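Local atomic coordinates of putative lipoprotein (Bacteroides fragilis, PDB entry 3QNK), a protein that is of unknown function but, as a putative outer-membrane lipoprotein of the SusD family, probably binds glycans at the cell surface for import through a SusC-like partner. Residues B[36-42]-B[58-62]; B[185-189]-B[204-208]; B[212-216]-B[235-239]; B[253-259]-B[364-370]. All coordinates share one frame; numbering follows the deposited sequence.

In the fold
The four contacts fall into two touching pairs. Contacts 2 and 3 have centres about 14 Å apart: Val208 packs on Tyr213 and Ile239, and Ala186 on Ile239, so the helix pair 181-194/198-209 packs directly on the start of strand 238-244. Contacts 1 and 4, with centres about 20 Å apart, meet where Leu36 touches Cys256 and Gln37 touches Met253. Contact 1 lies across the chain's centre from contacts 2 and 3, about 29 and 30 Å away between centres. Strand 238-244 is followed by helix 253-257, linking contact 3 to contact 4 along the chain, although their nearest atoms remain about 10 Å apart.

Contact 1 (B[36-42]-B[58-62]); sequences LQLQENR and WFKFN
Leu38 and Leu36 pack against the indole of Trp58, and their methyl groups form the apolar centre. Leu38 CD1 sits over one face of the indole, 4.1 Å from the centroid of the five-membered ring of Trp58 and 18° off its normal, which meets the geometry of a CH-pi contact. Its other branch, Leu38 CD2, lies 3.6 Å from Trp58 CE3 and also touches CE1 of Phe59, wedging between the two aromatic side chains. Leu36 reaches the far end of the indole, with CD2 3.7 Å from Trp58 CH2. In this SusD-family protein, built on an alpha-alpha superhelix, segment 36-42 lies in the loop between helices 17-29 and 55-58, while 58-62 runs from the last residue of helix 55-58 into the following loop; Trp58 also packs on Asp503 of the second subunit. Farther out, the Phe59 ring takes Asn41 CB against CE1 at 3.6 Å and has Arg42 CG at its edge. The Arg42 chain, bent at chi3 (-90°), carries its guanidinium under Leu38 CB and toward the carbonyl of Trp58; the NH1 bond to Trp58 O is weak in angle. NE of Arg42 donates to Gln39 OE1 at 3.1 Å, while NH2 forms a salt bridge with Asp74. At the polar edge, Asn62 ND2 donates almost straight to Asn41 O (3.1 Å, 174°), in the plane of that carbonyl, and OD1 of Asn62 is bonded to Gln467.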
loop_
_atom_site.group_PDB
_atom_site.type_symbol
_atom_site.label_atom_id
_atom_site.label_comp_id
_atom_site.label_asym_id
_atom_site.label_seq_id
_atom_site.Cartn_x
_atom_site.Cartn_y
_atom_site.Cartn_z
ATOM N N LEU B 36 6.073 -13.021 -7.164
ATOM C CA LEU B 36 7.373 -12.807 -7.782
ATOM C C LEU B 36 8.528 -13.474 -7.024
ATOM O O LEU B 36 9.643 -13.589 -7.589
ATOM C CB LEU B 36 7.619 -11.314 -7.940
ATOM C CG LEU B 36 6.704 -10.688 -8.971
ATOM C CD1 LEU B 36 6.367 -9.273 -8.601
ATOM C CD2 LEU B 36 7.285 -10.807 -10.376
ATOM N N GLN B 37 8.249 -13.976 -5.798
ATOM C CA GLN B 37 9.197 -14.697 -4.934
ATOM C C GLN B 37 10.523 -13.958 -4.872
ATOM O O GLN B 37 11.580 -14.492 -5.226
ATOM C CB GLN B 37 9.371 -16.138 -5.425
ATOM C CG GLN B 37 8.165 -17.039 -5.137
ATOM C CD GLN B 37 8.079 -17.383 -3.678
ATOM O OE1 GLN B 37 8.958 -18.081 -3.124
ATOM N NE2 GLN B 37 7.051 -16.828 -3.023
ATOM N N LEU B 38 10.448 -12.697 -4.432
ATOM C CA LEU B 38 11.583 -11.814 -4.409
ATOM C C LEU B 38 12.626 -12.272 -3.422
ATOM O O LEU B 38 13.802 -12.292 -3.784
ATOM C CB LEU B 38 11.155 -10.370 -4.190
ATOM C CG LEU B 38 10.395 -9.723 -5.379
ATOM C CD1 LEU B 38 10.255 -8.251 -5.168
ATOM C CD2 LEU B 38 11.115 -9.961 -6.731
ATOM N N GLN B 39 12.234 -12.749 -2.248
ATOM C CA GLN B 39 13.174 -13.298 -1.251
ATOM C C GLN B 39 13.988 -14.482 -1.819
ATOM O O GLN B 39 15.181 -14.558 -1.533
ATOM C CB GLN B 39 12.437 -13.733 0.031
ATOM C CG GLN B 39 11.801 -12.573 0.784
ATOM C CD GLN B 39 12.824 -11.665 1.396
ATOM O OE1 GLN B 39 13.621 -10.986 0.716
ATOM N NE2 GLN B 39 12.791 -11.628 2.701
ATOM N N GLU B 40 13.353 -15.382 -2.636
ATOM C CA GLU B 40 14.046 -16.514 -3.259
ATOM C C GLU B 40 15.065 -16.020 -4.293
ATOM O O GLU B 40 16.145 -16.599 -4.418
ATOM C CB GLU B 40 13.059 -17.492 -3.914
ATOM C CG GLU B 40 13.642 -18.882 -4.121
ATOM C CD GLU B 40 13.705 -19.841 -2.941
ATOM O OE1 GLU B 40 13.360 -19.454 -1.797
ATOM O OE2 GLU B 40 14.125 -20.998 -3.178
ATOM N N ASN B 41 14.714 -14.921 -5.012
ATOM C CA ASN B 41 15.555 -14.275 -6.005
ATOM C C ASN B 41 16.641 -13.446 -5.310
ATOM O O ASN B 41 17.482 -12.815 -5.980
ATOM C CB ASN B 41 14.685 -13.409 -6.910
ATOM C CG ASN B 41 13.887 -14.185 -7.899
ATOM O OD1 ASN B 41 14.431 -14.891 -8.750
ATOM N ND2 ASN B 41 12.570 -14.058 -7.824
ATOM N N ARG B 42 16.590 -13.406 -3.950
ATOM C CA ARG B 42 17.602 -12.709 -3.138
ATOM C C ARG B 42 18.402 -13.770 -2.396
ATOM O O ARG B 42 19.003 -13.486 -1.376
ATOM C CB ARG B 42 16.996 -11.614 -2.216
ATOM C CG ARG B 42 16.314 -10.544 -3.058
ATOM C CD ARG B 42 15.925 -9.296 -2.349
ATOM N NE ARG B 42 14.581 -9.388 -1.800
ATOM C CZ ARG B 42 13.556 -8.591 -2.104
ATOM N NH1 ARG B 42 13.717 -7.580 -2.947
ATOM N NH2 ARG B 42 12.370 -8.784 -1.543
ATOM N N TRP B 58 14.069 -3.990 -7.202
ATOM C CA TRP B 58 13.884 -5.230 -6.476
ATOM C C TRP B 58 15.116 -5.918 -5.940
ATOM O O TRP B 58 14.950 -6.767 -5.054
ATOM C CB TRP B 58 13.213 -6.262 -7.406
ATOM C CG TRP B 58 11.840 -5.926 -7.931
ATOM C CD1 TRP B 58 11.038 -4.887 -7.556
ATOM C CD2 TRP B 58 11.075 -6.701 -8.875
ATOM N NE1 TRP B 58 9.857 -4.917 -8.271
ATOM C CE2 TRP B 58 9.861 -6.012 -9.098
ATOM C CE3 TRP B 58 11.345 -7.858 -9.637
ATOM C CZ2 TRP B 58 8.891 -6.476 -9.998
ATOM C CZ3 TRP B 58 10.398 -8.297 -10.551
ATOM C CH2 TRP B 58 9.172 -7.630 -10.697
ATOM N N PHE B 59 16.317 -5.712 -6.540
ATOM C CA PHE B 59 17.423 -6.592 -6.137
ATOM C C PHE B 59 18.638 -5.921 -5.532
ATOM O O PHE B 59 19.700 -6.555 -5.506
ATOM C CB PHE B 59 17.837 -7.498 -7.302
ATOM C CG PHE B 59 16.655 -8.279 -7.854
ATOM C CD1 PHE B 59 15.911 -9.125 -7.036
ATOM C CD2 PHE B 59 16.266 -8.138 -9.183
ATOM C CE1 PHE B 59 14.810 -9.818 -7.546
ATOM C CE2 PHE B 59 15.160 -8.821 -9.685
ATOM C CZ PHE B 59 14.429 -9.636 -8.862
ATOM N N LYS B 60 18.464 -4.732 -4.904
ATOM C CA LYS B 60 19.575 -4.043 -4.261
ATOM C C LYS B 60 20.237 -4.890 -3.142
ATOM O O LYS B 60 21.455 -4.744 -2.921
ATOM C CB LYS B 60 19.154 -2.675 -3.735
ATOM C CG LYS B 60 19.442 -1.575 -4.734
ATOM C CD LYS B 60 18.894 -0.263 -4.262
ATOM C CE LYS B 60 19.111 0.777 -5.308
ATOM N NZ LYS B 60 18.545 2.072 -4.876
ATOM N N PHE B 61 19.475 -5.820 -2.507
ATOM C CA PHE B 61 20.004 -6.703 -1.441
ATOM C C PHE B 61 21.199 -7.491 -1.945
ATOM O O PHE B 61 22.226 -7.605 -1.275
ATOM C CB PHE B 61 18.906 -7.683 -0.935
ATOM C CG PHE B 61 19.353 -8.761 0.031
ATOM C CD1 PHE B 61 19.837 -9.987 -0.436
ATOM C CD2 PHE B 61 19.265 -8.569 1.409
ATOM C CE1 PHE B 61 20.289 -10.976 0.460
ATOM C CE2 PHE B 61 19.684 -9.576 2.300
ATOM C CZ PHE B 61 20.237 -10.749 1.816
ATOM N N ASN B 62 21.048 -8.054 -3.130
ATOM C CA ASN B 62 22.044 -8.903 -3.759
ATOM C C ASN B 62 23.425 -8.233 -3.921
ATOM O O ASN B 62 24.411 -8.931 -4.100
ATOM C CB ASN B 62 21.521 -9.363 -5.105
ATOM C CG ASN B 62 20.424 -10.393 -4.997
ATOM O OD1 ASN B 62 20.379 -11.189 -4.076
ATOM N ND2 ASN B 62 19.555 -10.448 -5.978
#

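Contact 2 (B[185-189]-B[204-208]); sequences YALKS and SCAEV
Tyr185 reaches across to Val208 with its CB and to Glu207 with its ring, out to OH. CB of Tyr185 lies 3.6 Å from Val208 CG2, the branch that also approaches the backbone N of Ala186. Beyond CB, the ring slides under Glu207: CB of Glu207 stands 3.6 Å from the centroid of the Tyr185 ring and only 4° off its normal, a CH-pi contact over the ring centre. A chi1 of -72° puts Glu207 CG beside its backbone N and over the phenol end, 3.6 Å from Tyr185 CE1 and near OH; the bend at chi2 then directs the carboxylate, which pairs with Lys210. The two segments belong to consecutive antiparallel helices, 181-194 and 198-209, whose local axes approach to 8.6 Å at 153°: a helical hairpin of the alpha-alpha superhelix. One turn on from Tyr185, Lys188, bent at chi3 and chi4, curls past Ser204 so that NZ donates to Ser204 OG at 3.2 Å; the same hydroxyl is bonded to Glu192. The backbones come closest at Ser189 and Ser204, where the small side chains meet CB to CB at 3.8 Å. Ser189 OG donates to Ala186 O of its own helix and is also bonded to Asn397 on helix 391-405, which covers Ala186, Cys205 and Val208.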
loop_
_atom_site.group_PDB
_atom_site.type_symbol
_atom_site.label_atom_id
_atom_site.label_comp_id
_atom_site.label_asym_id
_atom_site.label_seq_id
_atom_site.Cartn_x
_atom_site.Cartn_y
_atom_site.Cartn_z
ATOM N N TYR B 185 0.794 -26.311 15.410
ATOM C CA TYR B 185 1.982 -27.016 15.890
ATOM C C TYR B 185 3.098 -26.953 14.860
ATOM O O TYR B 185 4.257 -26.720 15.230
ATOM C CB TYR B 185 1.661 -28.473 16.248
ATOM C CG TYR B 185 1.177 -28.675 17.670
ATOM C CD1 TYR B 185 2.022 -28.450 18.756
ATOM C CD2 TYR B 185 -0.099 -29.187 17.930
ATOM C CE1 TYR B 185 1.580 -28.639 20.066
ATOM C CE2 TYR B 185 -0.538 -29.422 19.236
ATOM C CZ TYR B 185 0.306 -29.148 20.302
ATOM O OH TYR B 185 -0.127 -29.366 21.593
ATOM N N ALA B 186 2.753 -27.134 13.569
ATOM C CA ALA B 186 3.712 -27.059 12.471
ATOM C C ALA B 186 4.345 -25.651 12.396
ATOM O O ALA B 186 5.568 -25.564 12.300
ATOM C CB ALA B 186 3.049 -27.424 11.157
ATOM N N LEU B 187 3.546 -24.566 12.529
ATOM C CA LEU B 187 4.124 -23.225 12.500
ATOM C C LEU B 187 4.986 -23.019 13.724
ATOM O O LEU B 187 6.090 -22.488 13.577
ATOM C CB LEU B 187 3.071 -22.101 12.363
ATOM C CG LEU B 187 3.596 -20.652 12.063
ATOM C CD1 LEU B 187 4.458 -20.596 10.825
ATOM C CD2 LEU B 187 2.459 -19.655 11.931
ATOM N N LYS B 188 4.544 -23.523 14.898
ATOM C CA LYS B 188 5.255 -23.434 16.171
ATOM C C LYS B 188 6.659 -24.001 16.024
ATOM O O LYS B 188 7.618 -23.301 16.357
ATOM C CB LYS B 188 4.476 -24.160 17.289
ATOM C CG LYS B 188 4.721 -23.654 18.707
ATOM C CD LYS B 188 3.690 -24.125 19.738
ATOM C CE LYS B 188 4.315 -24.372 21.108
ATOM N NZ LYS B 188 4.728 -25.801 21.334
ATOM N N SER B 189 6.794 -25.224 15.439
ATOM C CA SER B 189 8.098 -25.889 15.250
ATOM C C SER B 189 9.059 -25.037 14.396
ATOM O O SER B 189 10.244 -24.988 14.731
ATOM C CB SER B 189 7.934 -27.281 14.640
ATOM O OG SER B 189 7.601 -27.281 13.260
ATOM N N SER B 204 7.085 -30.072 19.530
ATOM C CA SER B 204 6.087 -29.611 18.559
ATOM C C SER B 204 5.918 -30.606 17.396
ATOM O O SER B 204 4.787 -30.924 17.025
ATOM C CB SER B 204 6.456 -28.240 18.027
ATOM O OG SER B 204 6.344 -27.303 19.078
ATOM N N CYS B 205 7.040 -31.141 16.881
ATOM C CA CYS B 205 7.082 -32.132 15.806
ATOM C C CYS B 205 6.401 -33.419 16.253
ATOM O O CYS B 205 5.634 -33.992 15.476
ATOM C CB CYS B 205 8.520 -32.395 15.370
ATOM S SG CYS B 205 9.301 -31.016 14.511
ATOM N N ALA B 206 6.641 -33.850 17.516
ATOM C CA ALA B 206 6.060 -35.076 18.102
ATOM C C ALA B 206 4.527 -35.021 18.056
ATOM O O ALA B 206 3.868 -36.041 17.829
ATOM C CB ALA B 206 6.544 -35.259 19.533
ATOM N N GLU B 207 3.976 -33.801 18.217
ATOM C CA GLU B 207 2.546 -33.572 18.194
ATOM C C GLU B 207 1.957 -33.745 16.793
ATOM O O GLU B 207 0.906 -34.359 16.654
ATOM C CB GLU B 207 2.217 -32.186 18.756
ATOM C CG GLU B 207 2.419 -32.098 20.258
ATOM C CD GLU B 207 1.726 -33.152 21.094
ATOM O OE1 GLU B 207 0.549 -33.479 20.813
ATOM O OE2 GLU B 207 2.375 -33.652 22.038
ATOM N N VAL B 208 2.643 -33.253 15.762
ATOM C CA VAL B 208 2.188 -33.340 14.371
ATOM C C VAL B 208 2.215 -34.812 13.875
ATOM O O VAL B 208 1.326 -35.231 13.107
ATOM C CB VAL B 208 3.009 -32.396 13.467
ATOM C CG1 VAL B 208 2.444 -32.354 12.048
ATOM C CG2 VAL B 208 3.051 -31.000 14.057
#

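Contact 3 (B[212-216]-B[235-239]); sequences GYELV and NKEII
Asn235 presses its amide group against Val216, with CG 3.7 Å from Val216 CG2. Its OD1 is turned back to the chain ahead, accepting from the backbone N of Glu237 on a lone pair in the carbonyl plane and from that of Ile238 at a tilt; this fixes the amide's rotation. Lys236 follows with two grips on Glu214. Its O accepts from Glu214 N at 2.9 Å, although the donor stands 55° out of the carbonyl plane, and this O also lies at the edge of the Tyr213 ring. Its extended side chain crosses that of Glu214 at a slant and ends in a salt bridge, NZ to OE1 3.1 Å, at the exposed rim. Glu237 has CG anti to its backbone N (chi1 177°), which turns the carboxylate toward segment 212-216: OE1 takes Val216 N at 2.9 Å, nearly along the C-O axis, and also pairs with Arg421, while OE2 touches Leu215 CD2. Ile238 contributes its carbonyl, whose O is 3.5 Å from Tyr213 CE1. Ile239 then lays CG1 over the centre of the Tyr213 ring, 3.7 Å from its centroid and 11° off the normal, a CH-pi contact. Ile239, where the chain turns a corner, is backbone-bonded to Leu389, and Glu237 to Tyr391. The Asx turn at Asn235 thus leads into strand 238-244, the middle strand of a small three-stranded antiparallel sheet.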
loop_
_atom_site.group_PDB
_atom_site.type_symbol
_atom_site.label_atom_id
_atom_site.label_comp_id
_atom_site.label_asym_id
_atom_site.label_seq_id
_atom_site.Cartn_x
_atom_site.Cartn_y
_atom_site.Cartn_z
ATOM N N GLY B 212 -2.155 -37.701 12.158
ATOM C CA GLY B 212 -2.504 -38.387 10.922
ATOM C C GLY B 212 -2.082 -37.744 9.610
ATOM O O GLY B 212 -2.760 -37.910 8.593
ATOM N N TYR B 213 -0.963 -37.011 9.588
ATOM C CA TYR B 213 -0.490 -36.514 8.294
ATOM C C TYR B 213 0.342 -37.645 7.634
ATOM O O TYR B 213 0.721 -38.599 8.308
ATOM C CB TYR B 213 0.300 -35.200 8.448
ATOM C CG TYR B 213 -0.556 -34.023 8.858
ATOM C CD1 TYR B 213 -1.382 -33.382 7.936
ATOM C CD2 TYR B 213 -0.544 -33.551 10.162
ATOM C CE1 TYR B 213 -2.200 -32.323 8.310
ATOM C CE2 TYR B 213 -1.345 -32.478 10.547
ATOM C CZ TYR B 213 -2.174 -31.864 9.617
ATOM O OH TYR B 213 -2.945 -30.774 9.962
ATOM N N GLU B 214 0.566 -37.585 6.337
ATOM C CA GLU B 214 1.325 -38.629 5.650
ATOM C C GLU B 214 2.058 -38.026 4.456
ATOM O O GLU B 214 1.484 -37.190 3.754
ATOM C CB GLU B 214 0.367 -39.753 5.208
ATOM C CG GLU B 214 1.006 -41.101 4.921
ATOM C CD GLU B 214 0.067 -42.055 4.206
ATOM O OE1 GLU B 214 -1.032 -42.338 4.750
ATOM O OE2 GLU B 214 0.409 -42.476 3.074
ATOM N N LEU B 215 3.332 -38.410 4.238
ATOM C CA LEU B 215 4.118 -37.911 3.098
ATOM C C LEU B 215 3.635 -38.556 1.810
ATOM O O LEU B 215 3.457 -39.778 1.769
ATOM C CB LEU B 215 5.624 -38.170 3.255
ATOM C CG LEU B 215 6.376 -37.420 4.350
ATOM C CD1 LEU B 215 7.791 -37.914 4.462
ATOM C CD2 LEU B 215 6.408 -35.933 4.097
ATOM N N VAL B 216 3.362 -37.738 0.772
ATOM C CA VAL B 216 2.933 -38.224 -0.552
ATOM C C VAL B 216 4.116 -39.007 -1.137
ATOM O O VAL B 216 5.272 -38.591 -0.964
ATOM C CB VAL B 216 2.525 -37.016 -1.450
ATOM C CG1 VAL B 216 2.506 -37.345 -2.942
ATOM C CG2 VAL B 216 1.223 -36.383 -1.005
ATOM N N ASN B 235 -4.523 -34.011 -0.421
ATOM C CA ASN B 235 -3.523 -34.993 -0.009
ATOM C C ASN B 235 -3.165 -34.813 1.484
ATOM O O ASN B 235 -3.360 -33.728 2.044
ATOM C CB ASN B 235 -2.282 -34.942 -0.925
ATOM C CG ASN B 235 -1.403 -33.722 -0.776
ATOM O OD1 ASN B 235 -0.773 -33.501 0.270
ATOM N ND2 ASN B 235 -1.267 -32.943 -1.854
ATOM N N LYS B 236 -2.636 -35.883 2.114
ATOM C CA LYS B 236 -2.303 -35.933 3.542
ATOM C C LYS B 236 -0.973 -35.251 3.918
ATOM O O LYS B 236 -0.605 -35.271 5.103
ATOM C CB LYS B 236 -2.293 -37.384 4.036
ATOM C CG LYS B 236 -3.662 -38.041 4.140
ATOM C CD LYS B 236 -3.501 -39.448 4.696
ATOM C CE LYS B 236 -4.558 -40.458 4.290
ATOM N NZ LYS B 236 -4.102 -41.850 4.600
ATOM N N GLU B 237 -0.258 -34.650 2.942
ATOM C CA GLU B 237 0.996 -33.947 3.216
ATOM C C GLU B 237 0.751 -32.456 3.533
ATOM O O GLU B 237 1.515 -31.855 4.290
ATOM C CB GLU B 237 1.955 -34.086 2.032
ATOM C CG GLU B 237 3.263 -33.311 2.195
ATOM C CD GLU B 237 4.505 -33.979 1.665
ATOM O OE1 GLU B 237 4.412 -35.111 1.134
ATOM O OE2 GLU B 237 5.585 -33.366 1.796
ATOM N N ILE B 238 -0.291 -31.862 2.942
ATOM C CA ILE B 238 -0.634 -30.462 3.153
ATOM C C ILE B 238 -1.074 -30.247 4.609
ATOM O O ILE B 238 -1.957 -30.943 5.086
ATOM C CB ILE B 238 -1.715 -29.990 2.138
ATOM C CG1 ILE B 238 -1.199 -30.070 0.683
ATOM C CG2 ILE B 238 -2.161 -28.571 2.463
ATOM C CD1 ILE B 238 -2.280 -30.033 -0.388
ATOM N N ILE B 239 -0.436 -29.307 5.313
ATOM C CA ILE B 239 -0.806 -28.952 6.687
ATOM C C ILE B 239 -1.575 -27.620 6.623
ATOM O O ILE B 239 -2.637 -27.516 7.213
ATOM C CB ILE B 239 0.402 -28.927 7.655
ATOM C CG1 ILE B 239 0.946 -30.352 7.873
ATOM C CG2 ILE B 239 0.020 -28.305 8.979
ATOM C CD1 ILE B 239 2.270 -30.472 8.679
#

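Contact 4 (B[253-259]-B[364-370]); sequences MMVCNMV and WIDYDNY
Met253 and Trp364 cross at about a right angle, with the methionine end lying over the indole. Its chain extended, Met253 places CE 3.9 Å from the centroid of the six-membered ring of Trp364 and 16° off its normal; SE follows over the same face, a Met-aromatic contact in which, as in Met254 and Met258, selenomethionine carries selenium in place of sulfur. Asn257 comes instead at the edge of that indole, its amide plane turned 89° from the ring and ND2 3.7 Å from Trp364 CH2. That ND2 is held in orientation by a bond to Met253 O at 2.8 Å, on a lone pair. Met254 approaches a ring differently: its SE lies at the edge of Tyr370, 4.8 Å from the centroid and 77° off the normal, while its CG meets Ile365 CG2. Ile365 projects toward helix 253-257, CD1 lying 3.4 Å from Asn257 O, while its CG2 covers the Tyr367 ring of its own segment. The phenol OH of Tyr367 accepts from Val259 N at 3.2 Å and donates to a water that in turn donates to Asn257 O, so this hydroxyl is tied to the backbone of 257-259 both directly and through water. Trp364 NE1 bonds to Phe449 O, strand 384-387 packs on Met253 and Met254, and strands 323-324 and 329-330 touch Val259 and Tyr367.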
loop_
_atom_site.group_PDB
_atom_site.type_symbol
_atom_site.label_atom_id
_atom_site.label_comp_id
_atom_site.label_asym_id
_atom_site.label_seq_id
_atom_site.Cartn_x
_atom_site.Cartn_y
_atom_site.Cartn_z
HETATM N N MSE B 253 1.286 -15.447 -9.852
HETATM C CA MSE B 253 2.399 -16.316 -9.481
HETATM C C MSE B 253 2.809 -17.303 -10.594
HETATM O O MSE B 253 4.010 -17.505 -10.805
HETATM C CB MSE B 253 2.059 -17.070 -8.205
HETATM C CG MSE B 253 3.234 -17.800 -7.644
HETATM SE SE MSE B 253 2.994 -18.363 -5.853
HETATM C CE MSE B 253 4.815 -18.368 -5.464
HETATM N N MSE B 254 1.829 -17.904 -11.302
HETATM C CA MSE B 254 2.098 -18.858 -12.376
HETATM C C MSE B 254 2.660 -18.173 -13.622
HETATM O O MSE B 254 3.688 -18.614 -14.127
HETATM C CB MSE B 254 0.829 -19.628 -12.728
HETATM C CG MSE B 254 1.083 -20.770 -13.694
HETATM SE SE MSE B 254 -0.506 -21.354 -14.630
HETATM C CE MSE B 254 0.338 -22.802 -15.759
ATOM N N VAL B 255 1.978 -17.121 -14.139
ATOM C CA VAL B 255 2.382 -16.410 -15.355
ATOM C C VAL B 255 3.750 -15.749 -15.132
ATOM O O VAL B 255 4.614 -15.851 -15.996
ATOM C CB VAL B 255 1.292 -15.408 -15.798
ATOM C CG1 VAL B 255 1.740 -14.562 -16.988
ATOM C CG2 VAL B 255 0.000 -16.137 -16.131
ATOM N N CYS B 256 3.974 -15.168 -13.951
ATOM C CA CYS B 256 5.223 -14.516 -13.591
ATOM C C CYS B 256 6.407 -15.452 -13.594
ATOM O O CYS B 256 7.514 -14.971 -13.783
ATOM C CB CYS B 256 5.095 -13.854 -12.228
ATOM S SG CYS B 256 4.165 -12.309 -12.258
ATOM N N ASN B 257 6.211 -16.752 -13.315
ATOM C CA ASN B 257 7.326 -17.681 -13.213
ATOM C C ASN B 257 7.296 -18.756 -14.297
ATOM O O ASN B 257 8.129 -19.677 -14.286
ATOM C CB ASN B 257 7.364 -18.279 -11.816
ATOM C CG ASN B 257 7.634 -17.210 -10.771
ATOM O OD1 ASN B 257 8.748 -16.693 -10.626
ATOM N ND2 ASN B 257 6.595 -16.779 -10.092
HETATM N N MSE B 258 6.408 -18.577 -15.286
HETATM C CA MSE B 258 6.265 -19.483 -16.407
HETATM C C MSE B 258 7.319 -19.193 -17.502
HETATM O O MSE B 258 7.675 -18.025 -17.711
HETATM C CB MSE B 258 4.855 -19.335 -16.969
HETATM C CG MSE B 258 4.438 -20.452 -17.923
HETATM SE SE MSE B 258 2.686 -20.091 -18.719
HETATM C CE MSE B 258 1.756 -19.915 -17.061
ATOM N N VAL B 259 7.768 -20.253 -18.242
ATOM C CA VAL B 259 8.725 -20.115 -19.363
ATOM C C VAL B 259 8.141 -19.110 -20.348
ATOM O O VAL B 259 6.946 -19.193 -20.665
ATOM C CB VAL B 259 9.072 -21.461 -20.049
ATOM C CG1 VAL B 259 10.212 -21.292 -21.049
ATOM C CG2 VAL B 259 9.428 -22.535 -19.024
ATOM N N TRP B 364 5.345 -25.960 -7.973
ATOM C CA TRP B 364 3.971 -25.495 -7.832
ATOM C C TRP B 364 3.375 -24.967 -9.151
ATOM O O TRP B 364 2.217 -24.557 -9.129
ATOM C CB TRP B 364 3.839 -24.474 -6.686
ATOM C CG TRP B 364 5.018 -23.562 -6.537
ATOM C CD1 TRP B 364 6.079 -23.714 -5.689
ATOM C CD2 TRP B 364 5.313 -22.418 -7.349
ATOM N NE1 TRP B 364 7.000 -22.701 -5.897
ATOM C CE2 TRP B 364 6.554 -21.895 -6.910
ATOM C CE3 TRP B 364 4.630 -21.765 -8.394
ATOM C CZ2 TRP B 364 7.112 -20.739 -7.455
ATOM C CZ3 TRP B 364 5.186 -20.621 -8.934
ATOM C CH2 TRP B 364 6.415 -20.119 -8.466
ATOM N N ILE B 365 4.112 -25.002 -10.284
ATOM C CA ILE B 365 3.510 -24.670 -11.577
ATOM C C ILE B 365 2.999 -26.010 -12.144
ATOM O O ILE B 365 3.800 -26.916 -12.378
ATOM C CB ILE B 365 4.398 -23.890 -12.578
ATOM C CG1 ILE B 365 4.819 -22.535 -11.983
ATOM C CG2 ILE B 365 3.616 -23.662 -13.895
ATOM C CD1 ILE B 365 5.889 -21.793 -12.766
ATOM N N ASP B 366 1.659 -26.154 -12.303
ATOM C CA ASP B 366 1.020 -27.382 -12.773
ATOM C C ASP B 366 1.145 -27.537 -14.304
ATOM O O ASP B 366 0.144 -27.508 -15.019
ATOM C CB ASP B 366 -0.453 -27.431 -12.334
ATOM C CG ASP B 366 -1.111 -28.808 -12.280
ATOM O OD1 ASP B 366 -0.518 -29.783 -12.833
ATOM O OD2 ASP B 366 -2.219 -28.916 -11.682
ATOM N N TYR B 367 2.383 -27.753 -14.791
ATOM C CA TYR B 367 2.681 -28.037 -16.185
ATOM C C TYR B 367 2.184 -29.454 -16.547
ATOM O O TYR B 367 2.069 -29.789 -17.726
ATOM C CB TYR B 367 4.180 -27.937 -16.444
ATOM C CG TYR B 367 4.775 -26.549 -16.445
ATOM C CD1 TYR B 367 4.290 -25.560 -17.302
ATOM C CD2 TYR B 367 5.924 -26.263 -15.710
ATOM C CE1 TYR B 367 4.880 -24.297 -17.362
ATOM C CE2 TYR B 367 6.522 -25.004 -15.764
ATOM C CZ TYR B 367 5.998 -24.027 -16.597
ATOM O OH TYR B 367 6.576 -22.786 -16.661
ATOM N N ASP B 368 1.891 -30.287 -15.530
ATOM C CA ASP B 368 1.367 -31.632 -15.738
ATOM C C ASP B 368 -0.088 -31.592 -16.232
ATOM O O ASP B 368 -0.423 -32.263 -17.214
ATOM C CB ASP B 368 1.440 -32.461 -14.440
ATOM C CG ASP B 368 2.836 -32.845 -13.992
ATOM O OD1 ASP B 368 3.465 -33.666 -14.672
ATOM O OD2 ASP B 368 3.289 -32.327 -12.944
ATOM N N ASN B 369 -0.948 -30.801 -15.565
ATOM C CA ASN B 369 -2.381 -30.806 -15.851
ATOM C C ASN B 369 -2.934 -29.589 -16.537
ATOM O O ASN B 369 -3.821 -29.730 -17.377
ATOM C CB ASN B 369 -3.139 -30.989 -14.545
ATOM C CG ASN B 369 -2.740 -32.250 -13.820
ATOM O OD1 ASN B 369 -2.970 -33.359 -14.314
ATOM N ND2 ASN B 369 -2.101 -32.110 -12.670
ATOM N N TYR B 370 -2.475 -28.391 -16.154
ATOM C CA TYR B 370 -2.993 -27.128 -16.679
ATOM C C TYR B 370 -2.880 -26.989 -18.185
ATOM O O TYR B 370 -2.054 -27.641 -18.845
ATOM C CB TYR B 370 -2.293 -25.918 -16.022
ATOM C CG TYR B 370 -2.933 -25.422 -14.743
ATOM C CD1 TYR B 370 -3.650 -26.282 -13.916
ATOM C CD2 TYR B 370 -2.778 -24.104 -14.330
ATOM C CE1 TYR B 370 -4.221 -25.831 -12.722
ATOM C CE2 TYR B 370 -3.323 -23.646 -13.128
ATOM C CZ TYR B 370 -4.052 -24.510 -12.329
ATOM O OH TYR B 370 -4.598 -24.056 -11.146
HETATM O O HOH W 1 8.702 -22.219 -15.344
#